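Local structure of ribokinase, putative (3B1N) at residues A2-I14 and A64-Y78. The protein is a nucleoside kinase of the pfkB (ribokinase-like) family that probably phosphorylates nucleosides such as inosine and mizoribine at the expense of ATP. Sequence-based numbering, arbitrary orientation.
Sequences ATLICGSIAYDNI and ARMMGTLGAVDAQPY. With MZR (5-hydroxy-1-(beta-D-ribofuranosyl)-1H-imidazole-4-carboxamide), chain F.
I9 drives its two branches into different parts of 64-78. With CG1 beside the backbone N (chi1 -55°), CG2 is anti to that N and sits over one face of the Y78 ring, 3.7 Å from the centroid and 18° off the normal, a CH-pi contact; the same methyl meets L70 CD2 at 3.6 Å. The other branch ends at CD1, 3.6 Å from M66 CE and near G68 CA. Before I9 in the chain, strands 3-6 and 64-71 pair in parallel within the central sheet. R65 N donates to T3 O, M67 N to I5 O and I5 N to R65 O, each 2.8 Å and nearly straight (170° or more); G7 N to M67 O is weak at 3.3 Å. Past G7 the chains part, and water 2 donates to both I9 O and T69 O. At the polar edge Y11 OH donates to D74 O (2.7 Å), in that carbonyl's plane, and weakly accepts from Y78 N. The D74 carboxylate lies alongside Y11 CE2 but is paired with R44 and S100. S8 and D12, which do not touch 64-78, hold mizoribine: S8 OG bonds to O3, D12 to both ribose hydroxyls. The chemistry implies a substrate-binding segment tied to the Rossmann-like core by backbone pairing, apolar packing and bridging water.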
ATOM      1  N   ALA B   2       4.464   9.835  35.305  1.00 20.95           N
ATOM      2  CA  ALA B   2       4.133  10.190  33.900  1.00 18.23           C
ATOM      3  C   ALA B   2       5.142   9.538  32.977  1.00 16.68           C
ATOM      4  O   ALA B   2       6.366   9.530  33.227  1.00 16.38           O
ATOM      5  CB  ALA B   2       4.176  11.693  33.716  1.00 19.54           C
ATOM      6  N   THR B   3       4.636   9.006  31.849  1.00 14.63           N
ATOM      7  CA  THR B   3       5.499   8.329  30.881  1.00 14.24           C
ATOM      8  C   THR B   3       5.434   9.096  29.557  1.00 10.83           C
ATOM      9  O   THR B   3       4.330   9.407  29.098  1.00 13.09           O
ATOM     10  CB  THR B   3       5.001   6.870  30.657  1.00 13.37           C
ATOM     11  OG1 THR B   3       5.094   6.204  31.937  1.00 16.17           O
ATOM     12  CG2 THR B   3       5.882   6.134  29.643  1.00 14.27           C
ATOM     13  N   LEU B   4       6.601   9.520  29.068  1.00 12.38           N
ATOM     14  CA  LEU B   4       6.656  10.386  27.875  1.00 11.27           C
ATOM     15  C   LEU B   4       6.659   9.499  26.646  1.00 10.25           C
ATOM     16  O   LEU B   4       7.496   8.584  26.520  1.00 11.24           O
ATOM     17  CB  LEU B   4       7.943  11.230  27.858  1.00 12.93           C
ATOM     18  CG  LEU B   4       8.028  12.358  26.827  1.00 11.26           C
ATOM     19  CD1 LEU B   4       7.038  13.478  27.188  1.00 12.50           C
ATOM     20  CD2 LEU B   4       9.465  12.909  26.739  1.00 13.74           C
ATOM     21  N   ILE B   5       5.709   9.777  25.742  1.00 10.41           N
ATOM     22  CA  ILE B   5       5.579   8.912  24.552  1.00 10.72           C
ATOM     23  C   ILE B   5       5.933   9.733  23.319  1.00  9.77           C
ATOM     24  O   ILE B   5       5.086  10.476  22.830  1.00 10.35           O
ATOM     25  CB  ILE B   5       4.118   8.380  24.423  1.00 10.56           C
ATOM     26  CG1 ILE B   5       3.567   7.828  25.756  1.00 14.11           C
ATOM     27  CG2 ILE B   5       4.064   7.344  23.268  1.00 11.25           C
ATOM     28  CD1 ILE B   5       4.361   6.684  26.305  1.00 14.23           C
ATOM     29  N   CYS B   6       7.157   9.552  22.825  1.00  9.99           N
ATOM     30  CA  CYS B   6       7.627  10.360  21.685  1.00 10.61           C
ATOM     31  C   CYS B   6       7.436   9.584  20.402  1.00 10.85           C
ATOM     32  O   CYS B   6       7.878   8.440  20.276  1.00 15.22           O
ATOM     33  CB  CYS B   6       9.099  10.635  21.831  1.00  9.56           C
ATOM     34  SG  CYS B   6       9.554  11.525  23.326  1.00 13.51           S
ATOM     35  N   GLY B   7       6.718  10.155  19.456  1.00 10.40           N
ATOM     36  CA  GLY B   7       6.547   9.427  18.194  1.00 10.57           C
ATOM     37  C   GLY B   7       5.537  10.157  17.346  1.00  9.59           C
ATOM     38  O   GLY B   7       5.041  11.224  17.691  1.00 10.13           O
ATOM     39  N   SER B   8       5.246   9.568  16.193  1.00  9.16           N
ATOM     40  CA  SER B   8       4.295  10.190  15.264  1.00  9.61           C
ATOM     41  C   SER B   8       2.887  10.284  15.827  1.00  8.43           C
ATOM     42  O   SER B   8       2.440   9.424  16.613  1.00  9.02           O
ATOM     43  CB  SER B   8       4.264   9.419  13.957  1.00  9.63           C
ATOM     44  OG  SER B   8       3.887   8.069  14.185  1.00 11.10           O
ATOM     45  N   ILE B   9       2.143  11.294  15.370  1.00  9.11           N
ATOM     46  CA  ILE B   9       0.715  11.417  15.665  1.00  8.02           C
ATOM     47  C   ILE B   9       0.081  11.622  14.293  1.00 10.05           C
ATOM     48  O   ILE B   9       0.464  12.573  13.594  1.00 10.53           O
ATOM     49  CB  ILE B   9       0.399  12.631  16.581  1.00  9.47           C
ATOM     50  CG1 ILE B   9       1.232  12.549  17.875  1.00 11.88           C
ATOM     51  CG2 ILE B   9      -1.097  12.554  16.933  1.00  9.34           C
ATOM     52  CD1 ILE B   9       1.107  13.814  18.754  1.00 11.16           C
ATOM     53  N   ALA B  10      -0.777  10.693  13.875  1.00  8.21           N
ATOM     54  CA  ALA B  10      -1.148  10.630  12.435  1.00  8.23           C
ATOM     55  C   ALA B  10      -2.537  10.148  12.254  1.00  8.71           C
ATOM     56  O   ALA B  10      -3.123   9.517  13.141  1.00  9.43           O
ATOM     57  CB  ALA B  10      -0.132   9.692  11.685  1.00  7.74           C
ATOM     58  N   TYR B  11      -3.097  10.456  11.073  1.00  8.54           N
ATOM     59  CA  TYR B  11      -4.346   9.838  10.648  1.00  9.52           C
ATOM     60  C   TYR B  11      -4.022   8.711   9.686  1.00  9.13           C
ATOM     61  O   TYR B  11      -3.254   8.896   8.744  1.00 10.45           O
ATOM     62  CB  TYR B  11      -5.190  10.905   9.921  1.00 10.97           C
ATOM     63  CG  TYR B  11      -5.688  11.970  10.857  1.00 10.39           C
ATOM     64  CD1 TYR B  11      -6.553  11.663  11.906  1.00 10.77           C
ATOM     65  CD2 TYR B  11      -5.235  13.280  10.749  1.00 12.96           C
ATOM     66  CE1 TYR B  11      -7.012  12.648  12.767  1.00 14.12           C
ATOM     67  CE2 TYR B  11      -5.674  14.285  11.619  1.00 11.08           C
ATOM     68  CZ  TYR B  11      -6.569  13.961  12.620  1.00 12.37           C
ATOM     69  OH  TYR B  11      -7.044  14.927  13.477  1.00 12.59           O
ATOM     70  N   ASP B  12      -4.629   7.555   9.954  1.00 10.29           N
ATOM     71  CA  ASP B  12      -4.350   6.342   9.201  1.00 10.62           C
ATOM     72  C   ASP B  12      -5.471   5.996   8.236  1.00 11.86           C
ATOM     73  O   ASP B  12      -6.636   6.018   8.632  1.00 11.84           O
ATOM     74  CB  ASP B  12      -4.158   5.141  10.144  1.00 10.91           C
ATOM     75  CG  ASP B  12      -2.902   5.220  10.961  1.00 11.81           C
ATOM     76  OD1 ASP B  12      -1.995   6.009  10.671  1.00 10.68           O
ATOM     77  OD2 ASP B  12      -2.796   4.385  11.865  1.00 11.82           O
ATOM     78  N   ASN B  13      -5.113   5.656   6.999  1.00 11.52           N
ATOM     79  CA  ASN B  13      -6.080   5.058   6.048  1.00 13.45           C
ATOM     80  C   ASN B  13      -5.590   3.662   5.816  1.00 11.20           C
ATOM     81  O   ASN B  13      -4.527   3.480   5.235  1.00 12.34           O
ATOM     82  CB  ASN B  13      -6.155   5.890   4.766  1.00 13.51           C
ATOM     83  CG  ASN B  13      -6.972   7.191   4.995  1.00 21.36           C
ATOM     84  OD1 ASN B  13      -6.427   8.264   5.075  1.00 32.40           O
ATOM     85  ND2 ASN B  13      -8.287   7.045   5.171  1.00 30.36           N
ATOM     86  N   ILE B  14      -6.341   2.711   6.379  1.00 10.95           N
ATOM     87  CA  ILE B  14      -5.904   1.319   6.410  1.00 11.97           C
ATOM     88  C   ILE B  14      -6.700   0.499   5.390  1.00 12.47           C
ATOM     89  O   ILE B  14      -7.958   0.453   5.415  1.00 14.15           O
ATOM     90  CB  ILE B  14      -6.084   0.746   7.795  1.00 10.83           C
ATOM     91  CG1 ILE B  14      -5.176   1.523   8.780  1.00 14.61           C
ATOM     92  CG2 ILE B  14      -5.694  -0.766   7.797  1.00 13.17           C
ATOM     93  CD1 ILE B  14      -5.589   1.356  10.226  1.00 13.19           C
ATOM     94  N   ALA B  64      -0.081   8.862  30.390  1.00 14.90           N
ATOM     95  CA  ALA B  64       0.724   8.893  29.159  1.00 12.53           C
ATOM     96  C   ALA B  64       0.775  10.311  28.636  1.00 12.93           C
ATOM     97  O   ALA B  64      -0.271  10.903  28.451  1.00 15.38           O
ATOM     98  CB  ALA B  64       0.025   7.983  28.126  1.00 12.33           C
ATOM     99  N   ARG B  65       1.995  10.810  28.391  1.00 11.51           N
ATOM    100  CA  ARG B  65       2.183  12.169  27.882  1.00 12.54           C
ATOM    101  C   ARG B  65       2.743  12.094  26.461  1.00 10.76           C
ATOM    102  O   ARG B  65       3.946  11.899  26.284  1.00 11.72           O
ATOM    103  CB  ARG B  65       3.142  12.991  28.789  1.00 14.05           C
ATOM    104  CG  ARG B  65       2.761  12.951  30.299  1.00 16.63           C
ATOM    105  CD  ARG B  65       1.529  13.752  30.584  1.00 19.12           C
ATOM    106  NE  ARG B  65       1.203  13.653  32.030  1.00 22.69           N
ATOM    107  CZ  ARG B  65       1.758  14.381  33.000  1.00 27.93           C
ATOM    108  NH1 ARG B  65       2.649  15.336  32.744  1.00 31.29           N
ATOM    109  NH2 ARG B  65       1.397  14.159  34.264  1.00 29.03           N
ATOM    110  N   MET B  66       1.854  12.228  25.469  1.00 10.88           N
ATOM    111  CA  MET B  66       2.298  12.206  24.051  1.00 11.26           C
ATOM    112  C   MET B  66       3.132  13.435  23.735  1.00 10.92           C
ATOM    113  O   MET B  66       2.727  14.542  24.105  1.00 12.99           O
ATOM    114  CB  MET B  66       1.102  12.207  23.114  1.00 12.54           C
ATOM    115  CG  MET B  66       0.225  10.951  23.247  1.00 12.54           C
ATOM    116  SD  MET B  66      -1.387  11.082  22.403  1.00 16.34           S
ATOM    117  CE  MET B  66      -0.850  11.683  20.878  1.00 12.37           C
ATOM    118  N   MET B  67       4.254  13.192  23.054  1.00  9.64           N
ATOM    119  CA  MET B  67       5.082  14.287  22.550  1.00  9.98           C
ATOM    120  C   MET B  67       5.198  14.103  21.057  1.00  9.87           C
ATOM    121  O   MET B  67       5.798  13.119  20.593  1.00 12.80           O
ATOM    122  CB  MET B  67       6.449  14.255  23.195  1.00 11.15           C
ATOM    123  CG  MET B  67       7.365  15.386  22.638  1.00 11.90           C
ATOM    124  SD  MET B  67       8.940  15.583  23.539  1.00 13.99           S
ATOM    125  CE  MET B  67       8.404  16.712  24.828  1.00 14.19           C
ATOM    126  N   GLY B  68       4.614  15.041  20.340  1.00 10.34           N
ATOM    127  CA  GLY B  68       4.614  14.967  18.865  1.00 10.20           C
ATOM    128  C   GLY B  68       4.016  16.218  18.290  1.00 10.90           C
ATOM    129  O   GLY B  68       3.496  17.091  19.033  1.00 11.25           O
ATOM    130  N   THR B  69       4.054  16.317  16.956  1.00 10.83           N
ATOM    131  CA  THR B  69       3.496  17.470  16.268  1.00 11.76           C
ATOM    132  C   THR B  69       2.301  17.093  15.385  1.00 11.10           C
ATOM    133  O   THR B  69       2.324  16.028  14.731  1.00 13.66           O
ATOM    134  CB  THR B  69       4.603  18.145  15.382  1.00 12.05           C
ATOM    135  OG1 THR B  69       5.331  17.124  14.689  1.00 13.55           O
ATOM    136  CG2 THR B  69       5.599  18.870  16.272  1.00 13.56           C
ATOM    137  N   LEU B  70       1.282  17.952  15.415  1.00  9.37           N
ATOM    138  CA  LEU B  70       0.077  17.895  14.560  1.00 10.57           C
ATOM    139  C   LEU B  70       0.001  19.155  13.690  1.00 10.63           C
ATOM    140  O   LEU B  70       0.725  20.141  13.946  1.00 12.34           O
ATOM    141  CB  LEU B  70      -1.212  17.816  15.390  1.00 10.39           C
ATOM    142  CG  LEU B  70      -1.452  16.427  15.996  1.00  9.30           C
ATOM    143  CD1 LEU B  70      -2.593  16.612  17.050  1.00 11.26           C
ATOM    144  CD2 LEU B  70      -1.850  15.445  14.894  1.00 11.35           C
ATOM    145  N   GLY B  71      -0.820  19.105  12.646  1.00 11.26           N
ATOM    146  CA  GLY B  71      -0.971  20.284  11.745  1.00 11.90           C
ATOM    147  C   GLY B  71      -2.313  20.945  12.021  1.00 11.77           C
ATOM    148  O   GLY B  71      -3.321  20.249  12.086  1.00 11.68           O
ATOM    149  N   ALA B  72      -2.350  22.270  12.168  1.00 12.46           N
ATOM    150  CA  ALA B  72      -3.597  22.963  12.491  1.00 12.75           C
ATOM    151  C   ALA B  72      -4.757  22.737  11.557  1.00 13.78           C
ATOM    152  O   ALA B  72      -5.915  22.838  11.970  1.00 14.36           O
ATOM    153  CB  ALA B  72      -3.341  24.474  12.627  1.00 14.37           C
ATOM    154  N   VAL B  73      -4.493  22.465  10.280  1.00 13.32           N
ATOM    155  CA  VAL B  73      -5.583  22.354   9.344  1.00 14.81           C
ATOM    156  C   VAL B  73      -6.529  21.258   9.766  1.00 13.92           C
ATOM    157  O   VAL B  73      -7.740  21.389   9.588  1.00 15.74           O
ATOM    158  CB  VAL B  73      -5.078  22.096   7.893  1.00 14.87           C
ATOM    159  CG1 VAL B  73      -6.270  21.827   6.885  1.00 16.42           C
ATOM    160  CG2 VAL B  73      -4.257  23.256   7.428  1.00 16.25           C
ATOM    161  N   ASP B  74      -5.983  20.139  10.279  1.00 13.14           N
ATOM    162  CA  ASP B  74      -6.856  19.001  10.579  1.00 12.51           C
ATOM    163  C   ASP B  74      -6.556  18.368  11.926  1.00 12.20           C
ATOM    164  O   ASP B  74      -7.014  17.280  12.179  1.00 13.32           O
ATOM    165  CB  ASP B  74      -6.811  17.982   9.444  1.00 14.08           C
ATOM    166  CG  ASP B  74      -5.428  17.488   9.168  1.00 14.53           C
ATOM    167  OD1 ASP B  74      -4.483  17.899   9.881  1.00 14.55           O
ATOM    168  OD2 ASP B  74      -5.297  16.679   8.202  1.00 19.86           O
ATOM    169  N   ALA B  75      -5.888  19.114  12.804  1.00 11.50           N
ATOM    170  CA  ALA B  75      -5.581  18.601  14.165  1.00 11.33           C
ATOM    171  C   ALA B  75      -6.809  18.451  15.061  1.00 10.85           C
ATOM    172  O   ALA B  75      -6.761  17.612  15.989  1.00 10.22           O
ATOM    173  CB  ALA B  75      -4.594  19.466  14.859  1.00 11.51           C
ATOM    174  N   GLN B  76      -7.862  19.230  14.851  1.00 11.82           N
ATOM    175  CA  GLN B  76      -8.903  19.336  15.903  1.00 11.51           C
ATOM    176  C   GLN B  76      -9.560  18.023  16.324  1.00 11.94           C
ATOM    177  O   GLN B  76      -9.716  17.816  17.550  1.00 11.96           O
ATOM    178  CB  GLN B  76      -9.986  20.372  15.515  1.00 12.57           C
ATOM    179  CG  GLN B  76     -10.759  20.930  16.769  1.00 14.80           C
ATOM    180  CD  GLN B  76      -9.841  21.696  17.717  1.00 17.11           C
ATOM    181  OE1 GLN B  76      -9.191  22.673  17.293  1.00 20.63           O
ATOM    182  NE2 GLN B  76      -9.791  21.301  18.990  1.00 20.06           N
ATOM    183  N   PRO B  77      -9.882  17.133  15.382  1.00 11.83           N
ATOM    184  CA  PRO B  77     -10.488  15.871  15.851  1.00 11.69           C
ATOM    185  C   PRO B  77      -9.584  15.100  16.795  1.00 12.09           C
ATOM    186  O   PRO B  77     -10.070  14.458  17.751  1.00 11.80           O
ATOM    187  CB  PRO B  77     -10.754  15.095  14.552  1.00 12.93           C
ATOM    188  CG  PRO B  77     -11.038  16.238  13.567  1.00 13.84           C
ATOM    189  CD  PRO B  77      -9.997  17.279  13.912  1.00 13.17           C
ATOM    190  N   TYR B  78      -8.285  15.112  16.549  1.00 10.84           N
ATOM    191  CA  TYR B  78      -7.347  14.417  17.433  1.00  9.97           C
ATOM    192  C   TYR B  78      -7.222  15.121  18.770  1.00 11.39           C
ATOM    193  O   TYR B  78      -7.182  14.427  19.794  1.00 11.02           O
ATOM    194  CB  TYR B  78      -5.960  14.256  16.754  1.00 10.93           C
ATOM    195  CG  TYR B  78      -5.346  12.874  16.936  1.00  9.08           C
ATOM    196  CD1 TYR B  78      -4.735  12.201  15.859  1.00 10.42           C
ATOM    197  CD2 TYR B  78      -5.254  12.292  18.200  1.00 11.79           C
ATOM    198  CE1 TYR B  78      -4.149  10.956  16.020  1.00 10.60           C
ATOM    199  CE2 TYR B  78      -4.672  11.047  18.371  1.00 10.82           C
ATOM    200  CZ  TYR B  78      -4.115  10.381  17.270  1.00  9.44           C
ATOM    201  OH  TYR B  78      -3.530   9.159  17.470  1.00  8.70           O
TER
HETATM  202  N1  MZR F 401       7.110   7.230  10.732  1.00 14.83           N
HETATM  203  O3  MZR F 401       4.847   6.629  12.250  1.00 13.76           O
HETATM  204  C4  MZR F 401       4.627   5.793  11.135  1.00 13.32           C
HETATM  205  C5  MZR F 401       5.497   5.668   9.987  1.00 13.51           C
HETATM  206  C6  MZR F 401       6.743   6.405   9.767  1.00 15.14           C
HETATM  207  O6  MZR F 401       7.323   6.181   8.683  1.00 16.75           O
HETATM  208  N7  MZR F 401       4.853   4.754   9.210  1.00 12.63           N
HETATM  209  C8  MZR F 401       3.720   4.369   9.842  1.00 13.29           C
HETATM  210  N9  MZR F 401       3.564   5.007  11.038  1.00 10.91           N
HETATM  211  C1' MZR F 401       2.483   4.805  12.017  1.00 10.10           C
HETATM  212  C2' MZR F 401       1.056   4.802  11.497  1.00 10.72           C
HETATM  213  O2' MZR F 401       0.577   6.136  11.636  1.00  9.82           O
HETATM  214  C3' MZR F 401       0.381   3.731  12.390  1.00 10.89           C
HETATM  215  O3' MZR F 401      -0.696   4.177  13.218  1.00  8.82           O
HETATM  216  C4' MZR F 401       1.499   3.171  13.228  1.00 11.70           C
HETATM  217  O4' MZR F 401       2.662   3.470  12.478  1.00 12.58           O
HETATM  218  C5' MZR F 401       1.356   1.678  13.412  1.00 14.07           C
HETATM  219  O5' MZR F 401       2.463   1.263  14.256  1.00 17.97           O
HETATM  220  O   HOH W   1       5.630  13.586  16.155  1.00 11.61           O
HETATM  221  O   HOH W   2       1.015  15.030  12.562  1.00 10.62           O
HETATM  222  O   HOH W   3       3.690  13.517  14.236  1.00 11.70           O